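Local coordinates for AlyGC (Glaciecola chathamensis, PDB 5GKD), which cleaves the polysaccharide alginate as a lyase of polysaccharide lyase family 6, probably by beta-elimination, at residues I476-A487 / E504-G515; V434-I442 / S457-V465. All blocks are in the same frame, centred on the assembly; numbering follows the deposited sequence.

Interaction 1. Residues I476-A487 / E504-G515; sequences ILSLDKTLTIRA and EINNKGNLTLDG
Two successive coils of a right-handed parallel beta-helix meet here, and Thr482 pairs with Asn510, the two side chains crossing at a slant, at the corner where each coil turns from one strand into the next. The Asn510 amide lies beside its own backbone N (chi1 -54°), which aims ND2 at Thr482 OG1, 3.0 Å away and close to the amide plane. A water joins that hydroxyl to Lys508 O, while Asn510 OD1 takes the backbone N of Arg544. A valine in place of Thr482 would probably leave Asn510 ND2 and the water without the hydroxyl they share, the amide then being held through OD1 alone among the bonds named here. Farther along, Thr484 and Thr512 lie side by side, CG2 to CG2 at 3.8 Å. Arg486 NE reaches Asp514 OD2 only weakly, at 3.5 Å, with guanidinium and carboxylate planes 77° apart; a water in the guanidinium plane bridges Arg486 NH2 and Asp514 OD2. On the other face Leu479 lays CD2 across Leu511 CB at 3.6 Å. Backbone bonds tie both ladders, 477-479 to 504-505 and 482-487 to 510-514. Strand 462-466 flanks 482-487, strand 543-548 flanks 510-514, and helix 450-457 covers Leu477 and Leu483.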
loop_
_atom_site.group_PDB
_atom_site.type_symbol
_atom_site.label_atom_id
_atom_site.label_comp_id
_atom_site.label_asym_id
_atom_site.label_seq_id
_atom_site.Cartn_x
_atom_site.Cartn_y
_atom_site.Cartn_z
ATOM N N ILE A 476 11.002 16.531 -2.961
ATOM C CA ILE A 476 9.811 16.048 -3.648
ATOM C C ILE A 476 8.755 17.145 -3.696
ATOM O O ILE A 476 8.520 17.853 -2.709
ATOM C CB ILE A 476 9.291 14.779 -2.961
ATOM C CG1 ILE A 476 10.253 13.619 -3.216
ATOM C CG2 ILE A 476 7.917 14.418 -3.468
ATOM C CD1 ILE A 476 9.832 12.345 -2.526
ATOM N N LEU A 477 8.145 17.316 -4.863
ATOM C CA LEU A 477 7.063 18.276 -5.056
ATOM C C LEU A 477 5.756 17.553 -4.768
ATOM O O LEU A 477 5.229 16.848 -5.629
ATOM C CB LEU A 477 7.080 18.819 -6.478
ATOM C CG LEU A 477 8.085 19.874 -6.942
ATOM C CD1 LEU A 477 9.156 20.150 -5.930
ATOM C CD2 LEU A 477 8.682 19.467 -8.275
ATOM N N SER A 478 5.230 17.694 -3.555
ATOM C CA SER A 478 4.002 17.000 -3.187
ATOM C C SER A 478 2.829 17.948 -3.385
ATOM O O SER A 478 2.808 19.055 -2.834
ATOM C CB SER A 478 4.062 16.453 -1.759
ATOM O OG SER A 478 4.538 17.419 -0.857
ATOM N N LEU A 479 1.877 17.516 -4.196
ATOM C CA LEU A 479 0.743 18.322 -4.619
ATOM C C LEU A 479 -0.497 17.886 -3.848
ATOM O O LEU A 479 -0.898 16.718 -3.921
ATOM C CB LEU A 479 0.530 18.159 -6.121
ATOM C CG LEU A 479 -0.374 19.130 -6.855
ATOM C CD1 LEU A 479 0.021 20.558 -6.544
ATOM C CD2 LEU A 479 -0.231 18.864 -8.325
ATOM N N ASP A 480 -1.094 18.816 -3.106
ATOM C CA ASP A 480 -2.320 18.552 -2.367
ATOM C C ASP A 480 -3.379 19.579 -2.730
ATOM O O ASP A 480 -4.292 19.838 -1.953
ATOM C CB ASP A 480 -2.078 18.507 -0.850
ATOM C CG ASP A 480 -1.573 19.831 -0.275
ATOM O OD1 ASP A 480 -1.464 20.825 -1.013
ATOM O OD2 ASP A 480 -1.290 19.885 0.937
ATOM N N LYS A 481 -3.270 20.158 -3.924
ATOM C CA LYS A 481 -4.262 21.092 -4.429
ATOM C C LYS A 481 -4.345 20.926 -5.941
ATOM O O LYS A 481 -3.606 20.138 -6.537
ATOM C CB LYS A 481 -3.902 22.523 -4.028
ATOM C CG LYS A 481 -2.709 23.079 -4.788
ATOM C CD LYS A 481 -2.024 24.218 -4.046
ATOM C CE LYS A 481 -1.218 23.692 -2.891
ATOM N NZ LYS A 481 -0.371 24.743 -2.261
ATOM N N THR A 482 -5.238 21.677 -6.571
ATOM C CA THR A 482 -5.338 21.661 -8.025
ATOM C C THR A 482 -4.390 22.716 -8.589
ATOM O O THR A 482 -4.440 23.885 -8.188
ATOM C CB THR A 482 -6.780 21.909 -8.477
ATOM O OG1 THR A 482 -7.624 20.830 -8.020
ATOM C CG2 THR A 482 -6.864 22.007 -9.989
ATOM N N LEU A 483 -3.514 22.303 -9.499
ATOM C CA LEU A 483 -2.436 23.188 -9.925
ATOM C C LEU A 483 -2.068 22.916 -11.372
ATOM O O LEU A 483 -2.090 21.768 -11.817
ATOM C CB LEU A 483 -1.203 22.998 -9.035
ATOM C CG LEU A 483 -0.301 24.206 -8.817
ATOM C CD1 LEU A 483 -0.952 25.198 -7.857
ATOM C CD2 LEU A 483 1.061 23.760 -8.303
ATOM N N THR A 484 -1.725 23.978 -12.098
ATOM C CA THR A 484 -1.158 23.886 -13.439
ATOM C C THR A 484 0.263 24.431 -13.409
ATOM O O THR A 484 0.496 25.535 -12.910
ATOM C CB THR A 484 -1.995 24.659 -14.463
ATOM O OG1 THR A 484 -3.303 24.083 -14.555
ATOM C CG2 THR A 484 -1.350 24.600 -15.829
ATOM N N ILE A 485 1.207 23.657 -13.927
ATOM C CA ILE A 485 2.586 24.097 -14.091
ATOM C C ILE A 485 2.820 24.322 -15.583
ATOM O O ILE A 485 2.831 23.368 -16.373
ATOM C CB ILE A 485 3.573 23.088 -13.496
ATOM C CG1 ILE A 485 3.262 22.890 -12.006
ATOM C CG2 ILE A 485 4.994 23.563 -13.698
ATOM C CD1 ILE A 485 4.226 22.022 -11.280
ATOM N N ARG A 486 2.981 25.585 -15.980
ATOM C CA ARG A 486 3.038 25.978 -17.385
ATOM C C ARG A 486 4.338 26.711 -17.677
ATOM O O ARG A 486 4.708 27.634 -16.946
ATOM C CB ARG A 486 1.848 26.874 -17.744
ATOM C CG ARG A 486 1.870 27.416 -19.169
ATOM C CD ARG A 486 0.681 28.311 -19.421
ATOM N NE ARG A 486 -0.563 27.572 -19.236
ATOM C CZ ARG A 486 -1.745 28.131 -18.988
ATOM N NH1 ARG A 486 -1.855 29.453 -18.890
ATOM N NH2 ARG A 486 -2.820 27.364 -18.831
ATOM N N ALA A 487 5.022 26.314 -18.742
ATOM C CA ALA A 487 6.193 27.059 -19.190
ATOM C C ALA A 487 5.751 28.332 -19.898
ATOM O O ALA A 487 4.834 28.307 -20.724
ATOM C CB ALA A 487 7.054 26.215 -20.130
ATOM N N GLU A 504 4.743 14.095 -6.480
ATOM C CA GLU A 504 3.866 13.192 -5.753
ATOM C C GLU A 504 2.479 13.815 -5.669
ATOM O O GLU A 504 2.342 14.982 -5.301
ATOM C CB GLU A 504 4.411 12.929 -4.349
ATOM C CG GLU A 504 3.484 12.154 -3.453
ATOM C CD GLU A 504 3.991 12.084 -2.024
ATOM O OE1 GLU A 504 4.538 11.037 -1.630
ATOM O OE2 GLU A 504 3.844 13.087 -1.293
ATOM N N ILE A 505 1.460 13.047 -6.018
ATOM C CA ILE A 505 0.086 13.527 -6.003
ATOM C C ILE A 505 -0.591 12.976 -4.748
ATOM O O ILE A 505 -0.782 11.765 -4.611
ATOM C CB ILE A 505 -0.670 13.139 -7.281
ATOM C CG1 ILE A 505 0.088 13.636 -8.512
ATOM C CG2 ILE A 505 -2.092 13.709 -7.257
ATOM C CD1 ILE A 505 -0.528 13.204 -9.851
ATOM N N ASN A 506 -0.941 13.875 -3.838
ATOM C CA ASN A 506 -1.634 13.578 -2.595
ATOM C C ASN A 506 -3.124 13.844 -2.741
ATOM O O ASN A 506 -3.587 14.378 -3.747
ATOM C CB ASN A 506 -1.079 14.432 -1.452
ATOM C CG ASN A 506 0.333 14.037 -1.052
ATOM O OD1 ASN A 506 1.246 14.869 -1.009
ATOM N ND2 ASN A 506 0.517 12.771 -0.747
ATOM N N ASN A 507 -3.873 13.487 -1.693
ATOM C CA ASN A 507 -5.283 13.836 -1.614
ATOM C C ASN A 507 -5.486 15.299 -1.958
ATOM O O ASN A 507 -4.759 16.166 -1.470
ATOM C CB ASN A 507 -5.820 13.550 -0.212
ATOM C CG ASN A 507 -5.966 12.073 0.054
ATOM O OD1 ASN A 507 -6.277 11.298 -0.848
ATOM N ND2 ASN A 507 -5.741 11.673 1.290
ATOM N N LYS A 508 -6.469 15.565 -2.823
ATOM C CA LYS A 508 -6.880 16.883 -3.292
ATOM C C LYS A 508 -5.932 17.407 -4.364
ATOM O O LYS A 508 -6.211 18.443 -4.965
ATOM C CB LYS A 508 -7.009 17.914 -2.151
ATOM C CG LYS A 508 -7.910 17.404 -1.005
ATOM C CD LYS A 508 -7.859 18.263 0.238
ATOM C CE LYS A 508 -8.396 19.629 -0.052
ATOM N NZ LYS A 508 -9.688 19.502 -0.764
ATOM N N GLY A 509 -4.837 16.712 -4.648
ATOM C CA GLY A 509 -3.967 17.116 -5.732
ATOM C C GLY A 509 -4.531 16.712 -7.085
ATOM O O GLY A 509 -5.068 15.618 -7.264
ATOM N N ASN A 510 -4.427 17.630 -8.038
ATOM C CA ASN A 510 -4.717 17.382 -9.440
ATOM C C ASN A 510 -3.719 18.227 -10.220
ATOM O O ASN A 510 -3.443 19.362 -9.835
ATOM C CB ASN A 510 -6.176 17.737 -9.817
ATOM C CG ASN A 510 -7.223 17.040 -8.924
ATOM O OD1 ASN A 510 -7.488 15.859 -9.082
ATOM N ND2 ASN A 510 -7.837 17.789 -8.009
ATOM N N LEU A 511 -3.160 17.677 -11.296
ATOM C CA LEU A 511 -1.980 18.266 -11.913
ATOM C C LEU A 511 -2.145 18.397 -13.420
ATOM O O LEU A 511 -2.517 17.433 -14.089
ATOM C CB LEU A 511 -0.733 17.421 -11.607
ATOM C CG LEU A 511 0.569 17.870 -12.286
ATOM C CD1 LEU A 511 0.962 19.277 -11.834
ATOM C CD2 LEU A 511 1.722 16.882 -12.048
ATOM N N THR A 512 -1.854 19.584 -13.945
ATOM C CA THR A 512 -1.642 19.787 -15.370
ATOM C C THR A 512 -0.211 20.248 -15.591
ATOM O O THR A 512 0.253 21.179 -14.926
ATOM C CB THR A 512 -2.615 20.808 -15.952
ATOM O OG1 THR A 512 -3.938 20.258 -15.974
ATOM C CG2 THR A 512 -2.203 21.199 -17.373
ATOM N N LEU A 513 0.497 19.564 -16.482
ATOM C CA LEU A 513 1.794 19.990 -16.979
ATOM C C LEU A 513 1.616 20.437 -18.422
ATOM O O LEU A 513 1.039 19.707 -19.234
ATOM C CB LEU A 513 2.833 18.868 -16.907
ATOM C CG LEU A 513 3.183 18.277 -15.546
ATOM C CD1 LEU A 513 4.162 17.142 -15.701
ATOM C CD2 LEU A 513 3.756 19.324 -14.643
ATOM N N ASP A 514 2.124 21.623 -18.741
ATOM C CA ASP A 514 1.908 22.231 -20.047
ATOM C C ASP A 514 3.227 22.848 -20.507
ATOM O O ASP A 514 3.714 23.811 -19.904
ATOM C CB ASP A 514 0.786 23.266 -19.963
ATOM C CG ASP A 514 0.453 23.888 -21.297
ATOM O OD1 ASP A 514 1.046 23.476 -22.319
ATOM O OD2 ASP A 514 -0.432 24.775 -21.320
ATOM N N GLY A 515 3.824 22.269 -21.545
ATOM C CA GLY A 515 5.010 22.848 -22.142
ATOM C C GLY A 515 6.288 22.738 -21.339
ATOM O O GLY A 515 7.215 23.499 -21.573
HETATM O O HOH W 1 -8.352 20.063 -5.519
HETATM O O HOH W 2 -2.865 24.816 -19.648
#

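Interaction 2. Residues V434-I442 / S457-V465; sequences VAFGSGKHI and SAETGDVLV
The His441 imidazole lies with one face over Val463, whose CB sits 4.0 Å from the ring centroid and 12° off the normal, a CH-pi contact; at the ring edge, near its plane, comes Val465 CG2, 4.1 Å from His441 ND1. The ring of Phe436 has a water at its edge, in plane, and makes a cation-pi contact with Arg544. A third flat group, the Asp462 carboxylate, gathers three donors. Asp462 OD1 takes Lys440 N from above the plane, at 2.8 Å in a nearly straight bond (170°). Asp462 OD2 is gripped from opposite faces: Lys440 NZ arrives on the syn side at 3.1 Å, only slightly out of plane, while the backbone N of Glu459 comes steeply from the other face. Lys440 starts with CG between its backbone N and carbonyl carbon (chi1 62°), close against Asp462 OD1, runs extended, then bends at the last torsion so that Lys440 NZ also reaches Glu459 OE2 at 2.7 Å. The resulting salt-bridge network is likely to hold the Asp462 carboxylate against rotation. This is an early rung of the second parallel beta-helix of the chain, where strand 441-444 pairs in parallel with strand 462-466 through Val463 N to Lys440 O, Ile442 N to Val463 O and Val465 N to Ile442 O. On the sheet face away from His441, Ile442 CD1 packs on Ala458 CB at 3.8 Å and lies near Leu464 CD1. Before the strand, the type II turn 435-438 brings Gly439 N to Gly461 O at 2.9 Å, from well above the carbonyl plane. Gly461 is itself tightly enclosed: a CB there would run into Ser438 OG. Thr460 OG1 is held by Thr482 N, and Val434 and Thr460 meet tip to tip, the valine methyls against both OG1 and CG2 of the threonine.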
loop_
_atom_site.group_PDB
_atom_site.type_symbol
_atom_site.label_atom_id
_atom_site.label_comp_id
_atom_site.label_asym_id
_atom_site.label_seq_id
_atom_site.Cartn_x
_atom_site.Cartn_y
_atom_site.Cartn_z
ATOM N N VAL A 434 -12.483 21.458 -8.204
ATOM C CA VAL A 434 -11.783 22.684 -8.578
ATOM C C VAL A 434 -11.326 22.566 -10.028
ATOM O O VAL A 434 -10.706 21.569 -10.420
ATOM C CB VAL A 434 -10.584 22.952 -7.656
ATOM C CG1 VAL A 434 -9.845 24.230 -8.112
ATOM C CG2 VAL A 434 -11.023 23.093 -6.217
ATOM N N ALA A 435 -11.628 23.583 -10.827
ATOM C CA ALA A 435 -11.263 23.554 -12.230
ATOM C C ALA A 435 -9.814 23.973 -12.410
ATOM O O ALA A 435 -9.303 24.827 -11.683
ATOM C CB ALA A 435 -12.169 24.482 -13.036
ATOM N N PHE A 436 -9.150 23.366 -13.390
ATOM C CA PHE A 436 -7.797 23.784 -13.731
ATOM C C PHE A 436 -7.809 25.222 -14.235
ATOM O O PHE A 436 -8.626 25.581 -15.082
ATOM C CB PHE A 436 -7.207 22.868 -14.796
ATOM C CG PHE A 436 -6.691 21.559 -14.267
ATOM C CD1 PHE A 436 -5.612 21.516 -13.400
ATOM C CD2 PHE A 436 -7.249 20.367 -14.688
ATOM C CE1 PHE A 436 -5.130 20.296 -12.927
ATOM C CE2 PHE A 436 -6.759 19.155 -14.236
ATOM C CZ PHE A 436 -5.702 19.121 -13.352
ATOM N N GLY A 437 -6.905 26.046 -13.709
ATOM C CA GLY A 437 -6.806 27.409 -14.185
ATOM C C GLY A 437 -7.926 28.321 -13.744
ATOM O O GLY A 437 -8.093 29.402 -14.318
ATOM N N SER A 438 -8.696 27.921 -12.738
ATOM C CA SER A 438 -9.739 28.763 -12.182
ATOM C C SER A 438 -9.202 29.748 -11.159
ATOM O O SER A 438 -9.955 30.604 -10.689
ATOM C CB SER A 438 -10.804 27.887 -11.522
ATOM O OG SER A 438 -10.209 27.090 -10.522
ATOM N N GLY A 439 -7.939 29.626 -10.780
ATOM C CA GLY A 439 -7.287 30.515 -9.841
ATOM C C GLY A 439 -6.545 31.630 -10.545
ATOM O O GLY A 439 -6.984 32.129 -11.588
ATOM N N LYS A 440 -5.412 32.015 -9.982
ATOM C CA LYS A 440 -4.610 33.124 -10.474
ATOM C C LYS A 440 -3.307 32.614 -11.073
ATOM O O LYS A 440 -2.893 31.473 -10.861
ATOM C CB LYS A 440 -4.312 34.114 -9.353
ATOM C CG LYS A 440 -3.522 33.476 -8.245
ATOM C CD LYS A 440 -3.153 34.465 -7.172
ATOM C CE LYS A 440 -2.192 33.817 -6.191
ATOM N NZ LYS A 440 -2.919 33.066 -5.124
ATOM N N HIS A 441 -2.640 33.488 -11.818
ATOM C CA HIS A 441 -1.365 33.154 -12.433
ATOM C C HIS A 441 -0.235 33.693 -11.571
ATOM O O HIS A 441 -0.289 34.835 -11.102
ATOM C CB HIS A 441 -1.293 33.691 -13.859
ATOM C CG HIS A 441 -2.260 33.026 -14.786
ATOM N ND1 HIS A 441 -1.866 32.369 -15.930
ATOM C CD2 HIS A 441 -3.606 32.891 -14.720
ATOM C CE1 HIS A 441 -2.929 31.869 -16.537
ATOM N NE2 HIS A 441 -3.997 32.174 -15.822
ATOM N N ILE A 442 0.762 32.847 -11.334
ATOM C CA ILE A 442 1.925 33.163 -10.516
ATOM C C ILE A 442 3.166 32.956 -11.367
ATOM O O ILE A 442 3.368 31.870 -11.923
ATOM C CB ILE A 442 1.990 32.282 -9.258
ATOM C CG1 ILE A 442 0.725 32.443 -8.423
ATOM C CG2 ILE A 442 3.238 32.607 -8.446
ATOM C CD1 ILE A 442 0.597 31.414 -7.321
ATOM N N SER A 457 3.022 27.711 -1.781
ATOM C CA SER A 457 2.266 28.900 -1.413
ATOM C C SER A 457 1.185 29.260 -2.418
ATOM O O SER A 457 0.399 30.175 -2.156
ATOM C CB SER A 457 3.200 30.090 -1.203
ATOM O OG SER A 457 3.901 30.405 -2.378
ATOM N N ALA A 458 1.111 28.558 -3.547
ATOM C CA ALA A 458 -0.001 28.733 -4.463
ATOM C C ALA A 458 -1.309 28.269 -3.814
ATOM O O ALA A 458 -1.313 27.532 -2.828
ATOM C CB ALA A 458 0.245 27.953 -5.756
ATOM N N GLU A 459 -2.423 28.714 -4.387
ATOM C CA GLU A 459 -3.761 28.337 -3.960
ATOM C C GLU A 459 -4.380 27.423 -5.006
ATOM O O GLU A 459 -3.909 27.358 -6.140
ATOM C CB GLU A 459 -4.645 29.569 -3.751
ATOM C CG GLU A 459 -4.254 30.393 -2.536
ATOM C CD GLU A 459 -4.885 31.782 -2.542
ATOM O OE1 GLU A 459 -5.174 32.305 -1.441
ATOM O OE2 GLU A 459 -5.089 32.349 -3.647
ATOM N N THR A 460 -5.432 26.702 -4.609
ATOM C CA THR A 460 -5.980 25.661 -5.472
ATOM C C THR A 460 -6.585 26.291 -6.717
ATOM O O THR A 460 -7.292 27.297 -6.641
ATOM C CB THR A 460 -7.014 24.799 -4.715
ATOM O OG1 THR A 460 -7.233 23.581 -5.440
ATOM C CG2 THR A 460 -8.371 25.521 -4.533
ATOM N N GLY A 461 -6.279 25.714 -7.875
ATOM C CA GLY A 461 -6.695 26.282 -9.139
ATOM C C GLY A 461 -5.684 27.214 -9.786
ATOM O O GLY A 461 -5.886 27.608 -10.933
ATOM N N ASP A 462 -4.597 27.557 -9.100
ATOM C CA ASP A 462 -3.638 28.515 -9.639
ATOM C C ASP A 462 -2.860 27.921 -10.809
ATOM O O ASP A 462 -2.852 26.706 -11.028
ATOM C CB ASP A 462 -2.663 28.965 -8.555
ATOM C CG ASP A 462 -3.274 29.971 -7.619
ATOM O OD1 ASP A 462 -4.396 30.426 -7.919
ATOM O OD2 ASP A 462 -2.642 30.310 -6.592
ATOM N N VAL A 463 -2.194 28.799 -11.565
ATOM C CA VAL A 463 -1.339 28.403 -12.684
ATOM C C VAL A 463 0.045 28.983 -12.450
ATOM O O VAL A 463 0.210 30.203 -12.371
ATOM C CB VAL A 463 -1.900 28.862 -14.038
ATOM C CG1 VAL A 463 -0.953 28.470 -15.166
ATOM C CG2 VAL A 463 -3.268 28.267 -14.276
ATOM N N LEU A 464 1.036 28.110 -12.330
ATOM C CA LEU A 464 2.423 28.525 -12.193
ATOM C C LEU A 464 3.033 28.658 -13.587
ATOM O O LEU A 464 2.972 27.720 -14.389
ATOM C CB LEU A 464 3.204 27.519 -11.347
ATOM C CG LEU A 464 3.162 27.573 -9.806
ATOM C CD1 LEU A 464 1.767 27.760 -9.255
ATOM C CD2 LEU A 464 3.805 26.325 -9.188
ATOM N N VAL A 465 3.600 29.831 -13.878
ATOM C CA VAL A 465 4.175 30.145 -15.181
ATOM C C VAL A 465 5.682 30.263 -14.988
ATOM O O VAL A 465 6.173 31.260 -14.446
ATOM C CB VAL A 465 3.580 31.425 -15.777
ATOM C CG1 VAL A 465 4.006 31.573 -17.218
ATOM C CG2 VAL A 465 2.071 31.393 -15.670
HETATM O O HOH W 3 -4.657 25.010 -12.185
HETATM O O HOH W 4 -9.899 28.115 -7.877
#

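How the interactions relate
Followed from the N terminus, the chain enters interaction 2 at 434-442, passes through helix 450-457 and returns at 457-465, closing one coil; only then does interaction 1 open at 476-487 and close at 504-515, one coil further on. The two loops are therefore in series, neither nested nor crossed, a worked example of how a solenoid grows by adding coils. Strands 462-466 and 482-487 are neighbours, so the contacts adjoin directly: Gly461 N and Thr482 O, like Arg486 N and Leu464 O, are probably hydrogen-bonded. Side chains reach farther, Phe436 to Thr512 and His441 to Arg486. Together they tie adjacent strands 441-444, 462-466, 482-487 and 510-514, while interaction 1 also joins 477-479 to 503-505 in a second sheet.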